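Local coordinates for thermotoga maritima TmcAL (Thermotoga maritima, PDB 5Y0T), which belongs to the HIGH nucleotidyl transferase family of the HUP clan and holds adenosine-5'-rp-alpha-thio-triphosphate in a pocket of its nucleotide-binding fold, at residues R55-I58 with A59-G63; R149-M153 with K154-E158; E158-V161 with L162-E165; T343-G346 with R347-L350; P378-K381 with Q382-L385. All coordinates share one frame; numbering follows the deposited sequence.

Overall arrangement
Along the chain the five contacts follow in numerical order, each local within a continuous run. Contacts 1 and 2 are helix ends, 4 and 5 helix starts, and contact 3 a 3-10 turn. Contact 2 ends helix 139-153 and opens the connection that contact 3 continues; they share E158, their centres are about 11 Å apart, and F151 packs on V161. Contacts 1 and 4, centres about 14 Å apart, touch through L60 and T343: A56, A59 and L60 pack on V67 of strand 66-70, which pairs antiparallel with strand 337-343, ending at T343. Contact 5 starts helix 381-399, about 27 Å from contact 4 between centres. The centres of contacts 1 and 2 are about 44 Å apart.

Contact 1: R55-I58 with A59-G63; sequences RAEI and ALRMG
OE2 of E57 meets NH2 of R61 at 2.9 Å, a salt bridge between residues one turn apart on helix 52-61, close to the Schellman motif that ends it. The oxygen lies over one face of the guanidinium, and the carboxylate and guanidinium planes stand 73° apart, so the pair is not a flat two-pronged bridge. Both side chains run side by side in the same direction: E57 is extended with CG anti to the backbone N (chi1 -177°), and R61 reaches along it, its CG passing 3.4 Å from E57 O. The other carboxylate oxygen of E57 bonds to R239, which gives the acid a second positive partner and probably favours its charged form. R55 points elsewhere, its guanidinium bonded to backbone carbonyls that include Y10 and E9.

Backbone bonds carry the helix to its end, with A59 N to R55 O at 3.0 Å and L60 N to A56 O at 3.0 Å. The last of the series, M62 N to I58 O, is weak, and G63 then leaves the helix with a positive phi of 114°. On the side facing helix 231-242, CG2 of I58 touches CG of M62 at 3.9 Å.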
loop_
_atom_site.group_PDB
_atom_site.type_symbol
_atom_site.label_atom_id
_atom_site.label_comp_id
_atom_site.label_asym_id
_atom_site.label_seq_id
_atom_site.Cartn_x
_atom_site.Cartn_y
_atom_site.Cartn_z
ATOM N N ARG A 55 -11.093 22.656 8.465
ATOM C CA ARG A 55 -11.236 22.760 9.916
ATOM C C ARG A 55 -10.417 23.947 10.466
ATOM O O ARG A 55 -10.823 24.582 11.436
ATOM C CB ARG A 55 -10.856 21.430 10.586
ATOM C CG ARG A 55 -12.050 20.461 10.657
ATOM C CD ARG A 55 -11.633 18.977 10.728
ATOM N NE ARG A 55 -10.547 18.753 11.684
ATOM C CZ ARG A 55 -9.322 18.396 11.324
ATOM N NH1 ARG A 55 -9.045 18.185 10.036
ATOM N NH2 ARG A 55 -8.381 18.229 12.240
ATOM N N ALA A 56 -9.295 24.275 9.826
ATOM C CA ALA A 56 -8.550 25.496 10.197
ATOM C C ALA A 56 -9.407 26.749 10.010
ATOM O O ALA A 56 -9.424 27.658 10.856
ATOM C CB ALA A 56 -7.259 25.617 9.381
ATOM N N GLU A 57 -10.135 26.804 8.902
ATOM C CA GLU A 57 -10.971 27.970 8.658
ATOM C C GLU A 57 -12.073 28.092 9.709
ATOM O O GLU A 57 -12.373 29.201 10.180
ATOM C CB GLU A 57 -11.597 27.932 7.253
ATOM C CG GLU A 57 -12.395 29.173 6.975
ATOM C CD GLU A 57 -13.033 29.205 5.599
ATOM O OE1 GLU A 57 -12.581 28.472 4.691
ATOM O OE2 GLU A 57 -13.997 29.977 5.442
ATOM N N ILE A 58 -12.697 26.972 10.063
ATOM C CA ILE A 58 -13.689 27.000 11.151
ATOM C C ILE A 58 -13.082 27.519 12.454
ATOM O O ILE A 58 -13.682 28.356 13.141
ATOM C CB ILE A 58 -14.303 25.603 11.403
ATOM C CG1 ILE A 58 -15.037 25.100 10.149
ATOM C CG2 ILE A 58 -15.248 25.655 12.607
ATOM C CD1 ILE A 58 -15.379 23.595 10.175
ATOM N N ALA A 59 -11.877 27.070 12.779
ATOM C CA ALA A 59 -11.240 27.498 14.033
ATOM C C ALA A 59 -11.065 29.018 14.033
ATOM O O ALA A 59 -11.397 29.704 15.015
ATOM C CB ALA A 59 -9.891 26.787 14.224
ATOM N N LEU A 60 -10.592 29.551 12.911
ATOM C CA LEU A 60 -10.469 30.999 12.752
ATOM C C LEU A 60 -11.806 31.702 12.942
ATOM O O LEU A 60 -11.890 32.729 13.629
ATOM C CB LEU A 60 -9.912 31.350 11.377
ATOM C CG LEU A 60 -8.515 30.806 11.079
ATOM C CD1 LEU A 60 -8.052 31.324 9.706
ATOM C CD2 LEU A 60 -7.523 31.189 12.191
ATOM N N ARG A 61 -12.853 31.174 12.315
ATOM C CA ARG A 61 -14.169 31.796 12.453
ATOM C C ARG A 61 -14.684 31.761 13.879
ATOM O O ARG A 61 -15.477 32.622 14.289
ATOM C CB ARG A 61 -15.161 31.129 11.510
ATOM C CG ARG A 61 -14.872 31.457 10.052
ATOM C CD ARG A 61 -15.948 30.950 9.130
ATOM N NE ARG A 61 -15.736 31.432 7.768
ATOM C CZ ARG A 61 -16.603 31.264 6.779
ATOM N NH1 ARG A 61 -17.746 30.622 6.997
ATOM N NH2 ARG A 61 -16.329 31.743 5.573
ATOM N N MET A 62 -14.214 30.792 14.657
ATOM C CA MET A 62 -14.746 30.599 15.992
ATOM C C MET A 62 -13.974 31.370 17.048
ATOM O O MET A 62 -14.335 31.327 18.226
ATOM C CB MET A 62 -14.777 29.111 16.337
ATOM C CG MET A 62 -15.714 28.296 15.452
ATOM S SD MET A 62 -17.466 28.730 15.593
ATOM C CE MET A 62 -17.679 29.906 14.277
ATOM N N GLY A 63 -12.981 32.148 16.620
ATOM C CA GLY A 63 -12.185 32.949 17.548
ATOM C C GLY A 63 -10.711 32.612 17.734
ATOM O O GLY A 63 -10.033 33.256 18.527
#

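Contact 2: R149-M153 with K154-E158; sequences RYFSM and KGWNE
F151 and W156 form a T-shaped pair in which the indole presents its edge to the phenyl face. The planes of the two rings stand at 87° and the centroid of the six-membered indole ring lies 4.8 Å from that of F151. The atom that makes the approach is CE3 of W156, 3.5 Å above the phenyl plane and over its centre, while CZ3 comes down beside it toward CE1. One face of the indole is covered too: CB of K154 sits over its centre. A third group reaches the phenyl ring near its plane, where the carbonyl O of N157 lies 3.6 Å from CD2 of F151.

K154 has its other neighbour in Y150. The two side chains run alongside each other in the same direction; CG of K154 stands above the tyrosine face near the rim, and a bend at chi2 (-61°) helps carry CE of K154 to 3.6 Å from the phenolic OH of Y150.

These side chains gather at the C-terminal end of helix 139-153, which finishes in a Schellman motif with G155 in positive phi. W156 N bonds to F151 O at 2.8 Å, and G155 N to S152 O at 3.0 Å from above the carbonyl plane. The same F151 O also receives a weak bond from K154 N, while K154 N takes Y150 O as its better acceptor.

Beyond the turn, E158 folds back over S152, its CD 3.4 Å from S152 OG. That hydroxyl is hydrogen-bonded to M148 O. Helix 108-120 meets the aromatic pair through I117, which touches both F151 and W156.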
loop_
_atom_site.group_PDB
_atom_site.type_symbol
_atom_site.label_atom_id
_atom_site.label_comp_id
_atom_site.label_asym_id
_atom_site.label_seq_id
_atom_site.Cartn_x
_atom_site.Cartn_y
_atom_site.Cartn_z
ATOM N N ARG A 149 -0.331 3.594 44.928
ATOM C CA ARG A 149 0.474 3.043 46.004
ATOM C C ARG A 149 1.382 4.136 46.551
ATOM O O ARG A 149 1.621 4.215 47.763
ATOM C CB ARG A 149 1.274 1.830 45.518
ATOM C CG ARG A 149 0.407 0.592 45.299
ATOM C CD ARG A 149 1.169 -0.557 44.652
ATOM N NE ARG A 149 2.168 -1.153 45.536
ATOM C CZ ARG A 149 3.083 -2.033 45.137
ATOM N NH1 ARG A 149 3.131 -2.409 43.867
ATOM N NH2 ARG A 149 3.956 -2.531 46.004
ATOM N N TYR A 150 1.847 4.999 45.657
ATOM C CA TYR A 150 2.638 6.164 46.040
ATOM C C TYR A 150 1.810 7.115 46.902
ATOM O O TYR A 150 2.258 7.550 47.963
ATOM C CB TYR A 150 3.165 6.891 44.797
ATOM C CG TYR A 150 4.177 7.970 45.102
ATOM C CD1 TYR A 150 5.485 7.644 45.444
ATOM C CD2 TYR A 150 3.829 9.313 45.054
ATOM C CE1 TYR A 150 6.419 8.622 45.729
ATOM C CE2 TYR A 150 4.761 10.305 45.341
ATOM C CZ TYR A 150 6.052 9.950 45.677
ATOM O OH TYR A 150 6.981 10.919 45.968
ATOM N N PHE A 151 0.597 7.431 46.452
ATOM C CA PHE A 151 -0.302 8.277 47.237
ATOM C C PHE A 151 -0.535 7.729 48.641
ATOM O O PHE A 151 -0.519 8.483 49.613
ATOM C CB PHE A 151 -1.637 8.449 46.518
ATOM C CG PHE A 151 -1.677 9.639 45.598
ATOM C CD1 PHE A 151 -0.659 9.860 44.687
ATOM C CD2 PHE A 151 -2.734 10.539 45.654
ATOM C CE1 PHE A 151 -0.692 10.960 43.835
ATOM C CE2 PHE A 151 -2.784 11.635 44.813
ATOM C CZ PHE A 151 -1.760 11.848 43.896
ATOM N N SER A 152 -0.746 6.419 48.739
ATOM C CA SER A 152 -0.980 5.763 50.021
ATOM C C SER A 152 0.221 5.877 50.941
ATOM O O SER A 152 0.072 6.157 52.129
ATOM C CB SER A 152 -1.329 4.284 49.823
ATOM O OG SER A 152 -2.601 4.136 49.220
ATOM N N MET A 153 1.409 5.643 50.395
ATOM C CA MET A 153 2.641 5.736 51.171
ATOM C C MET A 153 2.817 7.146 51.748
ATOM O O MET A 153 3.358 7.319 52.843
ATOM C CB MET A 153 3.842 5.349 50.299
ATOM C CG MET A 153 5.196 5.709 50.889
ATOM S SD MET A 153 6.502 5.787 49.643
ATOM C CE MET A 153 6.920 4.049 49.491
ATOM N N LYS A 154 2.320 8.141 51.021
ATOM C CA LYS A 154 2.445 9.546 51.409
ATOM C C LYS A 154 1.368 9.994 52.393
ATOM O O LYS A 154 1.388 11.133 52.869
ATOM C CB LYS A 154 2.392 10.447 50.175
ATOM C CG LYS A 154 3.555 10.276 49.216
ATOM C CD LYS A 154 4.874 10.616 49.883
ATOM C CE LYS A 154 5.575 11.751 49.156
ATOM N NZ LYS A 154 6.936 12.009 49.707
ATOM N N GLY A 155 0.425 9.106 52.694
ATOM C CA GLY A 155 -0.705 9.471 53.530
ATOM C C GLY A 155 -1.721 10.331 52.790
ATOM O O GLY A 155 -2.485 11.073 53.406
ATOM N N TRP A 156 -1.722 10.246 51.462
ATOM C CA TRP A 156 -2.739 10.923 50.665
ATOM C C TRP A 156 -3.896 9.969 50.400
ATOM O O TRP A 156 -3.843 8.800 50.788
ATOM C CB TRP A 156 -2.158 11.430 49.344
ATOM C CG TRP A 156 -0.999 12.358 49.521
ATOM C CD1 TRP A 156 -0.654 13.036 50.656
ATOM C CD2 TRP A 156 -0.020 12.701 48.534
ATOM N NE1 TRP A 156 0.477 13.785 50.433
ATOM C CE2 TRP A 156 0.887 13.595 49.138
ATOM C CE3 TRP A 156 0.179 12.337 47.204
ATOM C CZ2 TRP A 156 1.972 14.135 48.450
ATOM C CZ3 TRP A 156 1.254 12.877 46.522
ATOM C CH2 TRP A 156 2.138 13.763 47.146
ATOM N N ASN A 157 -4.936 10.461 49.736
ATOM C CA ASN A 157 -6.053 9.601 49.385
ATOM C C ASN A 157 -5.867 9.057 47.980
ATOM O O ASN A 157 -5.987 9.793 46.994
ATOM C CB ASN A 157 -7.385 10.346 49.490
ATOM C CG ASN A 157 -8.577 9.408 49.419
ATOM O OD1 ASN A 157 -8.460 8.267 48.960
ATOM N ND2 ASN A 157 -9.729 9.879 49.884
ATOM N N GLU A 158 -5.605 7.754 47.902
ATOM C CA GLU A 158 -5.293 7.093 46.638
ATOM C C GLU A 158 -6.477 7.057 45.677
ATOM O O GLU A 158 -6.299 6.922 44.468
ATOM C CB GLU A 158 -4.813 5.667 46.905
ATOM C CG GLU A 158 -5.823 4.826 47.662
ATOM C CD GLU A 158 -5.523 3.341 47.584
ATOM O OE1 GLU A 158 -4.775 2.932 46.671
ATOM O OE2 GLU A 158 -6.035 2.583 48.435
#

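Contact 3: E158-V161 with L162-E165; sequences EEEV and LKLE
K163 leans back along the chain to E160, three residues earlier. Its CB lies 3.4 Å from the carbonyl O of E160, and CG and CD keep following the same oxygen as the chain runs out fully extended. CE then passes CG of E160 at 3.6 Å, and NZ ends 2.9 Å from E160 OE2 in a salt bridge. The ammonium meets that oxygen on its anti side, 17° out of the carboxylate plane, and the two side chains approach at a slant. A second carboxylate, that of D107, also bridges to NZ, and the ammonium makes a cation-pi contact with F110. Two acids and a ring round one lysine would be expected to keep it protonated.

The spacing of three residues matches the backbone, which runs as a 3-10 turn through 162-165. K163 N bonds to E160 O at 3.1 Å and L164 N to V161 O at 2.9 Å, each from well above the carbonyl plane, in keeping with the i to i+3 pattern of a 3-10 turn. L162 N reaches E159 O in the same manner, and CB of L162 presses to 3.1 Å from that carbonyl oxygen. On the inner side V161 CG1 touches L164 CD1 at 4.1 Å.

The run lies in the connection between helices 139-153 and 167-182. V161 and L162 rest on M148 of helix 139-153, and E165 bridges to K144 of the same helix. Helix 108-120 also packs here, where E160 and L164 meet F110 and L164 touches V114.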
loop_
_atom_site.group_PDB
_atom_site.type_symbol
_atom_site.label_atom_id
_atom_site.label_comp_id
_atom_site.label_asym_id
_atom_site.label_seq_id
_atom_site.Cartn_x
_atom_site.Cartn_y
_atom_site.Cartn_z
ATOM N N GLU A 158 -5.605 7.754 47.902
ATOM C CA GLU A 158 -5.293 7.093 46.638
ATOM C C GLU A 158 -6.477 7.057 45.677
ATOM O O GLU A 158 -6.299 6.922 44.468
ATOM C CB GLU A 158 -4.813 5.667 46.905
ATOM C CG GLU A 158 -5.823 4.826 47.662
ATOM C CD GLU A 158 -5.523 3.341 47.584
ATOM O OE1 GLU A 158 -4.775 2.932 46.671
ATOM O OE2 GLU A 158 -6.035 2.583 48.435
ATOM N N GLU A 159 -7.690 7.165 46.212
ATOM C CA GLU A 159 -8.878 7.149 45.368
ATOM C C GLU A 159 -8.899 8.345 44.422
ATOM O O GLU A 159 -9.539 8.299 43.373
ATOM C CB GLU A 159 -10.147 7.123 46.222
ATOM C CG GLU A 159 -10.392 5.783 46.885
ATOM C CD GLU A 159 -11.686 5.748 47.681
ATOM O OE1 GLU A 159 -12.342 6.806 47.808
ATOM O OE2 GLU A 159 -12.044 4.658 48.180
ATOM N N GLU A 160 -8.187 9.408 44.789
ATOM C CA GLU A 160 -8.121 10.596 43.955
ATOM C C GLU A 160 -7.456 10.276 42.612
ATOM O O GLU A 160 -7.782 10.875 41.588
ATOM C CB GLU A 160 -7.373 11.724 44.670
ATOM C CG GLU A 160 -8.052 13.084 44.521
ATOM C CD GLU A 160 -7.162 14.252 44.922
ATOM O OE1 GLU A 160 -6.130 14.022 45.593
ATOM O OE2 GLU A 160 -7.497 15.405 44.557
ATOM N N VAL A 161 -6.542 9.310 42.624
ATOM C CA VAL A 161 -5.830 8.892 41.415
ATOM C C VAL A 161 -6.788 8.296 40.376
ATOM O O VAL A 161 -6.504 8.312 39.173
ATOM C CB VAL A 161 -4.709 7.872 41.761
ATOM C CG1 VAL A 161 -3.864 7.528 40.533
ATOM C CG2 VAL A 161 -3.817 8.431 42.866
ATOM N N LEU A 162 -7.938 7.800 40.833
ATOM C CA LEU A 162 -8.957 7.272 39.924
ATOM C C LEU A 162 -9.415 8.299 38.876
ATOM O O LEU A 162 -9.971 7.923 37.843
ATOM C CB LEU A 162 -10.166 6.767 40.713
ATOM C CG LEU A 162 -9.931 5.500 41.532
ATOM C CD1 LEU A 162 -11.064 5.283 42.535
ATOM C CD2 LEU A 162 -9.806 4.302 40.606
ATOM N N LYS A 163 -9.172 9.585 39.127
ATOM C CA LYS A 163 -9.500 10.623 38.146
ATOM C C LYS A 163 -8.757 10.397 36.827
ATOM O O LYS A 163 -9.184 10.856 35.765
ATOM C CB LYS A 163 -9.169 12.011 38.697
ATOM C CG LYS A 163 -10.080 12.492 39.834
ATOM C CD LYS A 163 -9.531 13.796 40.418
ATOM C CE LYS A 163 -10.158 14.127 41.756
ATOM N NZ LYS A 163 -9.446 15.276 42.381
ATOM N N LEU A 164 -7.653 9.663 36.898
ATOM C CA LEU A 164 -6.806 9.441 35.735
ATOM C C LEU A 164 -7.349 8.307 34.873
ATOM O O LEU A 164 -6.697 7.873 33.936
ATOM C CB LEU A 164 -5.365 9.163 36.169
ATOM C CG LEU A 164 -4.682 10.361 36.848
ATOM C CD1 LEU A 164 -3.293 9.996 37.361
ATOM C CD2 LEU A 164 -4.604 11.554 35.897
ATOM N N GLU A 165 -8.528 7.792 35.204
ATOM C CA GLU A 165 -9.182 6.852 34.296
ATOM C C GLU A 165 -9.925 7.603 33.191
ATOM O O GLU A 165 -10.420 7.002 32.238
ATOM C CB GLU A 165 -10.142 5.933 35.055
ATOM C CG GLU A 165 -9.462 5.131 36.141
ATOM C CD GLU A 165 -10.362 4.073 36.752
ATOM O OE1 GLU A 165 -11.589 4.096 36.507
ATOM O OE2 GLU A 165 -9.829 3.216 37.483
#

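Contact 4: T343-G346 with R347-L350; sequences TEKG and REIL
K345 NZ and E348 OE1 form a salt bridge at 3.1 Å across the first turn of helix 346-356. The ammonium meets the oxygen on its syn side, 17° out of the carboxylate plane. K345 gets there by a bend at chi2 (68°), which turns the chain toward the acid and lays CD 3.5 Å from the same OE1. That oxygen is also hydrogen-bonded to the hydroxyl of Y32, so the carboxylate is gripped from two directions. Its other oxygen, OE2, receives a bond from a water that donates at 2.6 Å to E344 O as well, which ties the E348 carboxylate to the carbonyl of E344.

E344 and R347 come near each other without a bridge: E344 OE2 is 4.3 Å from NH1 of R347 and lies well out of the guanidinium plane, so only the charges can attract. The other oxygen of E344 is taken by the backbone N of T423.

Behind this turn lies a capping bond: T343 OG1 accepts from G346 N at 2.9 Å, supplying an acceptor to an N-H at the helix start. R347 N has just weak bonds to T343 O and E344 O, and the regular pattern is established with L350 N to G346 O at 2.9 Å.

The capping residue T343 is the last of strand 337-343, whose F342 meets R347 and L350, while I339 also lies against L350. I349 reaches strand 32-38 through Y32 and I34, and F420 of strand 419-421 touches both E344 and R347.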
loop_
_atom_site.group_PDB
_atom_site.type_symbol
_atom_site.label_atom_id
_atom_site.label_comp_id
_atom_site.label_asym_id
_atom_site.label_seq_id
_atom_site.Cartn_x
_atom_site.Cartn_y
_atom_site.Cartn_z
ATOM N N THR A 343 -5.931 34.984 10.967
ATOM C CA THR A 343 -6.737 36.133 10.604
ATOM C C THR A 343 -5.912 37.404 10.435
ATOM O O THR A 343 -4.745 37.448 10.790
ATOM C CB THR A 343 -7.788 36.430 11.670
ATOM O OG1 THR A 343 -7.120 36.813 12.878
ATOM C CG2 THR A 343 -8.658 35.198 11.925
ATOM N N GLU A 344 -6.566 38.460 9.971
ATOM C CA GLU A 344 -5.938 39.777 9.897
ATOM C C GLU A 344 -5.376 40.214 11.259
ATOM O O GLU A 344 -4.264 40.751 11.357
ATOM C CB GLU A 344 -6.940 40.801 9.388
ATOM C CG GLU A 344 -6.356 42.177 9.234
ATOM C CD GLU A 344 -7.333 43.146 8.630
ATOM O OE1 GLU A 344 -8.396 42.696 8.143
ATOM O OE2 GLU A 344 -7.030 44.354 8.646
ATOM N N LYS A 345 -6.153 39.980 12.307
ATOM C CA LYS A 345 -5.693 40.230 13.669
ATOM C C LYS A 345 -4.510 39.318 14.006
ATOM O O LYS A 345 -3.537 39.756 14.616
ATOM C CB LYS A 345 -6.828 40.008 14.675
ATOM C CG LYS A 345 -6.408 40.169 16.146
ATOM C CD LYS A 345 -6.049 41.627 16.456
ATOM C CE LYS A 345 -5.862 41.859 17.966
ATOM N NZ LYS A 345 -5.490 43.277 18.296
ATOM N N GLY A 346 -4.614 38.052 13.603
ATOM C CA GLY A 346 -3.557 37.074 13.790
ATOM C C GLY A 346 -2.198 37.478 13.244
ATOM O O GLY A 346 -1.165 37.031 13.768
ATOM N N ARG A 347 -2.184 38.312 12.197
ATOM C CA ARG A 347 -0.929 38.831 11.634
ATOM C C ARG A 347 0.017 39.383 12.686
ATOM O O ARG A 347 1.235 39.191 12.613
ATOM C CB ARG A 347 -1.189 39.974 10.642
ATOM C CG ARG A 347 -1.795 39.583 9.303
ATOM C CD ARG A 347 -2.071 40.887 8.524
ATOM N NE ARG A 347 -2.497 40.648 7.150
ATOM C CZ ARG A 347 -3.120 41.556 6.401
ATOM N NH1 ARG A 347 -3.415 42.757 6.909
ATOM N NH2 ARG A 347 -3.457 41.264 5.145
ATOM N N GLU A 348 -0.559 40.118 13.631
ATOM C CA GLU A 348 0.202 40.788 14.673
ATOM C C GLU A 348 0.984 39.782 15.517
ATOM O O GLU A 348 2.163 40.007 15.804
ATOM C CB GLU A 348 -0.726 41.626 15.559
ATOM C CG GLU A 348 -1.492 42.708 14.790
ATOM C CD GLU A 348 -2.653 43.297 15.578
ATOM O OE1 GLU A 348 -2.803 42.965 16.779
ATOM O OE2 GLU A 348 -3.420 44.095 14.992
ATOM N N ILE A 349 0.346 38.680 15.917
ATOM C CA ILE A 349 1.049 37.721 16.784
ATOM C C ILE A 349 1.957 36.841 15.928
ATOM O O ILE A 349 3.024 36.428 16.367
ATOM C CB ILE A 349 0.073 36.855 17.655
ATOM C CG1 ILE A 349 0.846 36.060 18.718
ATOM C CG2 ILE A 349 -0.761 35.897 16.805
ATOM C CD1 ILE A 349 1.667 36.952 19.664
ATOM N N LEU A 350 1.581 36.619 14.675
ATOM C CA LEU A 350 2.456 35.843 13.794
ATOM C C LEU A 350 3.752 36.603 13.528
ATOM O O LEU A 350 4.842 36.024 13.496
ATOM C CB LEU A 350 1.739 35.508 12.489
ATOM C CG LEU A 350 2.549 34.665 11.497
ATOM C CD1 LEU A 350 3.031 33.381 12.168
ATOM C CD2 LEU A 350 1.702 34.357 10.263
HETATM O O HOH W 1 -3.376 43.171 11.945
#

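Contact 5: P378-K381 with Q382-L385; sequences PVDK and QLFL. With EDO (1,2-ethanediol), chain G.
The carboxylate of D380 takes L383 N from above its plane: OD1 lies 3.0 Å from the amide nitrogen, which stands 56° out of the carboxylate plane, while the N-H of L383 points almost straight at OD1 (170°). The aromatic ring of F384 is met obliquely by V379 CG2, 4.4 Å from CD2, and Y336 makes an edge-to-face pair with this ring.

D380 is the N-cap of helix 381-399. Its CG sits anti to the backbone N (chi1 -178°), which swings the carboxylate round to the amide of L383, and the same turn brings D380 CG to 3.5 Å from L383 CB. The two side chains cross at about a right angle. OD2 is held by K332 and K328, so the cap carries two positive partners that probably stabilise its charge. Regular helical bonds follow at once, F384 N to D380 O at 2.9 Å and L385 N to K381 O at 3.0 Å.

Just before the cap, a 1,2-ethanediol, probably from the crystallisation liquor, makes a weak bond to P378 O and another hydrogen bond to Q335. Helix 323-332 lies against L383 through F325 and S329, and helix 368-374 places L372 against V379, F384 and L385.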
loop_
_atom_site.group_PDB
_atom_site.type_symbol
_atom_site.label_atom_id
_atom_site.label_comp_id
_atom_site.label_asym_id
_atom_site.label_seq_id
_atom_site.Cartn_x
_atom_site.Cartn_y
_atom_site.Cartn_z
ATOM N N PRO A 378 19.031 25.755 15.085
ATOM C CA PRO A 378 19.813 24.523 14.923
ATOM C C PRO A 378 18.947 23.272 14.918
ATOM O O PRO A 378 19.089 22.400 15.778
ATOM C CB PRO A 378 20.742 24.547 16.140
ATOM C CG PRO A 378 19.923 25.249 17.187
ATOM C CD PRO A 378 19.152 26.315 16.443
ATOM N N VAL A 379 18.044 23.188 13.953
ATOM C CA VAL A 379 17.151 22.037 13.871
ATOM C C VAL A 379 17.883 20.806 13.334
ATOM O O VAL A 379 18.991 20.891 12.779
ATOM C CB VAL A 379 15.930 22.345 12.994
ATOM C CG1 VAL A 379 15.180 23.512 13.573
ATOM C CG2 VAL A 379 16.379 22.702 11.564
ATOM N N ASP A 380 17.267 19.651 13.538
ATOM C CA ASP A 380 17.748 18.412 12.951
ATOM C C ASP A 380 17.190 18.357 11.536
ATOM O O ASP A 380 15.979 18.207 11.339
ATOM C CB ASP A 380 17.276 17.227 13.797
ATOM C CG ASP A 380 17.767 15.884 13.289
ATOM O OD1 ASP A 380 17.863 15.683 12.066
ATOM O OD2 ASP A 380 18.027 15.011 14.142
ATOM N N LYS A 381 18.073 18.439 10.546
ATOM C CA LYS A 381 17.622 18.618 9.168
ATOM C C LYS A 381 16.943 17.367 8.636
ATOM O O LYS A 381 15.863 17.443 8.028
ATOM C CB LYS A 381 18.794 19.016 8.262
ATOM C CG LYS A 381 19.253 20.457 8.489
ATOM C CD LYS A 381 20.057 20.967 7.299
ATOM C CE LYS A 381 20.163 22.489 7.297
ATOM N NZ LYS A 381 21.051 22.982 8.377
ATOM N N GLN A 382 17.551 16.212 8.873
ATOM C CA GLN A 382 16.953 14.975 8.371
ATOM C C GLN A 382 15.603 14.714 9.046
ATOM O O GLN A 382 14.651 14.320 8.388
ATOM C CB GLN A 382 17.899 13.786 8.566
ATOM C CG GLN A 382 17.514 12.554 7.726
ATOM C CD GLN A 382 17.006 12.915 6.317
ATOM O OE1 GLN A 382 15.875 12.571 5.948
ATOM N NE2 GLN A 382 17.843 13.603 5.528
ATOM N N LEU A 383 15.511 14.967 10.351
ATOM C CA LEU A 383 14.247 14.771 11.067
ATOM C C LEU A 383 13.156 15.723 10.554
ATOM O O LEU A 383 11.985 15.326 10.337
ATOM C CB LEU A 383 14.458 14.966 12.568
ATOM C CG LEU A 383 13.241 14.649 13.441
ATOM C CD1 LEU A 383 12.790 13.198 13.237
ATOM C CD2 LEU A 383 13.614 14.898 14.891
ATOM N N PHE A 384 13.547 16.974 10.346
ATOM C CA PHE A 384 12.657 17.986 9.766
ATOM C C PHE A 384 12.087 17.451 8.450
ATOM O O PHE A 384 10.879 17.434 8.251
ATOM C CB PHE A 384 13.446 19.298 9.569
ATOM C CG PHE A 384 12.653 20.456 8.991
ATOM C CD1 PHE A 384 12.108 20.402 7.709
ATOM C CD2 PHE A 384 12.551 21.650 9.699
ATOM C CE1 PHE A 384 11.430 21.496 7.172
ATOM C CE2 PHE A 384 11.893 22.754 9.161
ATOM C CZ PHE A 384 11.320 22.673 7.898
ATOM N N LEU A 385 12.967 17.008 7.555
ATOM C CA LEU A 385 12.523 16.512 6.259
ATOM C C LEU A 385 11.614 15.291 6.391
ATOM O O LEU A 385 10.598 15.208 5.701
ATOM C CB LEU A 385 13.731 16.182 5.362
ATOM C CG LEU A 385 14.530 17.405 4.901
ATOM C CD1 LEU A 385 15.814 16.987 4.140
ATOM C CD2 LEU A 385 13.682 18.336 4.048
HETATM C C1 EDO G . 14.820 21.744 17.261
HETATM O O1 EDO G . 16.005 22.563 17.268
HETATM C C2 EDO G . 14.771 20.890 18.530
HETATM O O2 EDO G . 15.454 19.634 18.304
#